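Local coordinates for hypothetical protein SO0527 (Shewanella oneidensis, PDB 2BBE), which is of unknown function but belongs to the antibiotic biosynthesis monooxygenase family and may act as an oxidoreductase, at residues I14-F20 against F98-H104. Residues are numbered along the deposited sequence; the frame is centred on the assembly and turned at random.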
loop_
_atom_site.group_PDB
_atom_site.type_symbol
_atom_site.label_atom_id
_atom_site.label_comp_id
_atom_site.label_asym_id
_atom_site.label_seq_id
_atom_site.Cartn_x
_atom_site.Cartn_y
_atom_site.Cartn_z
ATOM N N ILE A 14 -8.242 3.150 10.637
ATOM C CA ILE A 14 -7.789 2.428 11.817
ATOM C C ILE A 14 -6.672 1.492 11.410
ATOM O O ILE A 14 -6.821 0.679 10.476
ATOM C CB ILE A 14 -8.941 1.610 12.485
ATOM C CG1 ILE A 14 -10.013 2.563 13.071
ATOM C CG2 ILE A 14 -8.382 0.653 13.557
ATOM C CD1 ILE A 14 -9.518 3.435 14.241
ATOM N N VAL A 15 -5.551 1.631 12.099
ATOM C CA VAL A 15 -4.403 0.744 11.902
ATOM C C VAL A 15 -4.360 -0.236 13.078
ATOM O O VAL A 15 -4.647 0.146 14.211
ATOM C CB VAL A 15 -3.080 1.561 11.767
ATOM C CG1 VAL A 15 -1.810 0.647 11.928
ATOM C CG2 VAL A 15 -3.050 2.284 10.391
ATOM N N CYS A 16 -4.036 -1.493 12.811
ATOM C CA CYS A 16 -3.860 -2.454 13.901
ATOM C C CYS A 16 -2.610 -3.270 13.694
ATOM O O CYS A 16 -2.326 -3.739 12.566
ATOM C CB CYS A 16 -5.082 -3.392 14.037
ATOM S SG CYS A 16 -4.923 -4.644 15.355
ATOM N N VAL A 17 -1.848 -3.437 14.770
ATOM C CA VAL A 17 -0.717 -4.357 14.770
ATOM C C VAL A 17 -0.996 -5.420 15.833
ATOM O O VAL A 17 -1.203 -5.093 17.007
ATOM C CB VAL A 17 0.627 -3.649 15.054
ATOM C CG1 VAL A 17 1.776 -4.680 15.099
ATOM C CG2 VAL A 17 0.917 -2.568 13.973
ATOM N N ALA A 18 -1.017 -6.681 15.425
ATOM C CA ALA A 18 -1.368 -7.782 16.341
ATOM C C ALA A 18 -0.272 -8.842 16.235
ATOM O O ALA A 18 -0.114 -9.483 15.180
ATOM C CB ALA A 18 -2.771 -8.370 15.955
ATOM N N SER A 19 0.504 -9.005 17.311
ATOM C CA SER A 19 1.641 -9.917 17.306
ATOM C C SER A 19 1.330 -11.088 18.198
ATOM O O SER A 19 0.704 -10.924 19.262
ATOM C CB SER A 19 2.938 -9.237 17.779
ATOM O OG SER A 19 2.814 -8.731 19.108
ATOM N N PHE A 20 1.781 -12.260 17.767
ATOM C CA PHE A 20 1.522 -13.514 18.465
ATOM C C PHE A 20 2.807 -14.281 18.615
ATOM O O PHE A 20 3.504 -14.526 17.622
ATOM C CB PHE A 20 0.499 -14.351 17.689
ATOM C CG PHE A 20 -0.793 -13.624 17.452
ATOM C CD1 PHE A 20 -1.800 -13.636 18.425
ATOM C CD2 PHE A 20 -0.967 -12.851 16.296
ATOM C CE1 PHE A 20 -2.985 -12.924 18.233
ATOM C CE2 PHE A 20 -2.137 -12.143 16.096
ATOM C CZ PHE A 20 -3.155 -12.178 17.058
ATOM N N PHE A 98 0.591 -12.663 23.449
ATOM C CA PHE A 98 0.261 -11.874 22.277
ATOM C C PHE A 98 0.070 -10.423 22.681
ATOM O O PHE A 98 0.040 -10.101 23.862
ATOM C CB PHE A 98 -0.991 -12.442 21.570
ATOM C CG PHE A 98 -2.287 -12.249 22.343
ATOM C CD1 PHE A 98 -2.592 -13.047 23.451
ATOM C CD2 PHE A 98 -3.200 -11.272 21.949
ATOM C CE1 PHE A 98 -3.799 -12.868 24.169
ATOM C CE2 PHE A 98 -4.407 -11.076 22.656
ATOM C CZ PHE A 98 -4.711 -11.891 23.768
ATOM N N HIS A 99 -0.032 -9.545 21.693
ATOM C CA HIS A 99 -0.324 -8.146 21.955
ATOM C C HIS A 99 -1.093 -7.578 20.778
ATOM O O HIS A 99 -0.747 -7.824 19.625
ATOM C CB HIS A 99 0.967 -7.343 22.172
ATOM C CG HIS A 99 0.726 -5.926 22.595
ATOM N ND1 HIS A 99 0.536 -5.568 23.914
ATOM C CD2 HIS A 99 0.630 -4.781 21.880
ATOM C CE1 HIS A 99 0.337 -4.264 23.997
ATOM N NE2 HIS A 99 0.390 -3.760 22.776
ATOM N N VAL A 100 -2.148 -6.828 21.066
ATOM C CA VAL A 100 -2.912 -6.192 19.998
ATOM C C VAL A 100 -2.914 -4.696 20.300
ATOM O O VAL A 100 -3.160 -4.293 21.447
ATOM C CB VAL A 100 -4.375 -6.700 19.949
ATOM C CG1 VAL A 100 -5.197 -5.892 18.903
ATOM C CG2 VAL A 100 -4.436 -8.211 19.668
ATOM N N GLU A 101 -2.604 -3.873 19.302
ATOM C CA GLU A 101 -2.635 -2.426 19.491
ATOM C C GLU A 101 -3.284 -1.771 18.285
ATOM O O GLU A 101 -2.939 -2.098 17.157
ATOM C CB GLU A 101 -1.213 -1.856 19.644
ATOM C CG GLU A 101 -1.209 -0.395 20.178
ATOM C CD GLU A 101 -0.303 -0.218 21.404
ATOM O OE1 GLU A 101 0.438 -1.167 21.757
ATOM O OE2 GLU A 101 -0.316 0.880 22.004
ATOM N N THR A 102 -4.214 -0.842 18.522
ATOM C CA THR A 102 -4.792 -0.072 17.402
ATOM C C THR A 102 -4.255 1.346 17.416
ATOM O O THR A 102 -3.828 1.850 18.472
ATOM C CB THR A 102 -6.349 -0.045 17.425
ATOM O OG1 THR A 102 -6.782 0.629 18.612
ATOM C CG2 THR A 102 -6.914 -1.482 17.387
ATOM N N TYR A 103 -4.271 1.976 16.243
ATOM C CA TYR A 103 -3.622 3.246 16.013
ATOM C C TYR A 103 -4.431 4.102 15.030
ATOM O O TYR A 103 -5.252 3.565 14.269
ATOM C CB TYR A 103 -2.286 2.990 15.322
ATOM C CG TYR A 103 -1.225 2.268 16.118
ATOM C CD1 TYR A 103 -1.136 0.859 16.109
ATOM C CD2 TYR A 103 -0.254 2.993 16.816
ATOM C CE1 TYR A 103 -0.100 0.196 16.810
ATOM C CE2 TYR A 103 0.768 2.343 17.532
ATOM C CZ TYR A 103 0.838 0.952 17.517
ATOM O OH TYR A 103 1.857 0.320 18.203
ATOM N N HIS A 104 -4.161 5.411 15.038
ATOM C CA HIS A 104 -4.457 6.318 13.923
ATOM C C HIS A 104 -3.144 6.678 13.236
ATOM O O HIS A 104 -2.101 6.866 13.898
ATOM C CB HIS A 104 -5.105 7.614 14.415
ATOM C CG HIS A 104 -6.509 7.432 14.892
ATOM N ND1 HIS A 104 -6.920 7.824 16.142
ATOM C CD2 HIS A 104 -7.598 6.904 14.283
ATOM C CE1 HIS A 104 -8.205 7.554 16.288
ATOM N NE2 HIS A 104 -8.636 6.984 15.178
#
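Val-15, Val-17 and Ser-19 pair with Tyr-103, Glu-101 and His-99 through six backbone hydrogen bonds, two for each antiparallel hydrogen-bonded pair. The most bent is Tyr-103 N to Val-15 O, 2.8 Å with 143° at the hydrogen; the same oxygen also takes a CA-H...O contact from Thr-102. On the face carrying these three pairs, strand pairing brings Tyr-103 CB to 3.9 Å from Val-15 CB. With CG anti to the carbonyl carbon (chi1 -67°), the Tyr-103 ring leans along strand 14-20, CE1 4.1 Å from Val-17 CG2. The face toward the helices holds the non-hydrogen-bonded pairs. There Cys-16 SG, anti to its own N (chi1 179°), slants past Thr-102 to Val-100 CG1 at 3.8 Å, and Phe-20 CD1 rests 3.5 Å from Phe-98 CB. The two strands, 8-22 and 95-107, are neighbours in the four-stranded antiparallel sheet of a ferredoxin-like dimeric alpha-beta barrel subunit, with 95-107 at the sheet's edge within the chain. Within strand 98-104, His-99 NE2 donates to Glu-101 OE1 (2.8 Å) in the imidazole plane, but meets it on the anti side and well out of the carboxylate plane. Glu-101 OE2 forms a salt bridge with Arg-61 and a hydrogen bond with Ser-55 of the second subunit; Tyr-103 OH is hydrogen-bonded to Thr-63 OG1 of that subunit. On the face of Cys-16 and Phe-20, Phe-74 packs against Cys-16 and Tyr-86 meets Phe-20 edge-to-face.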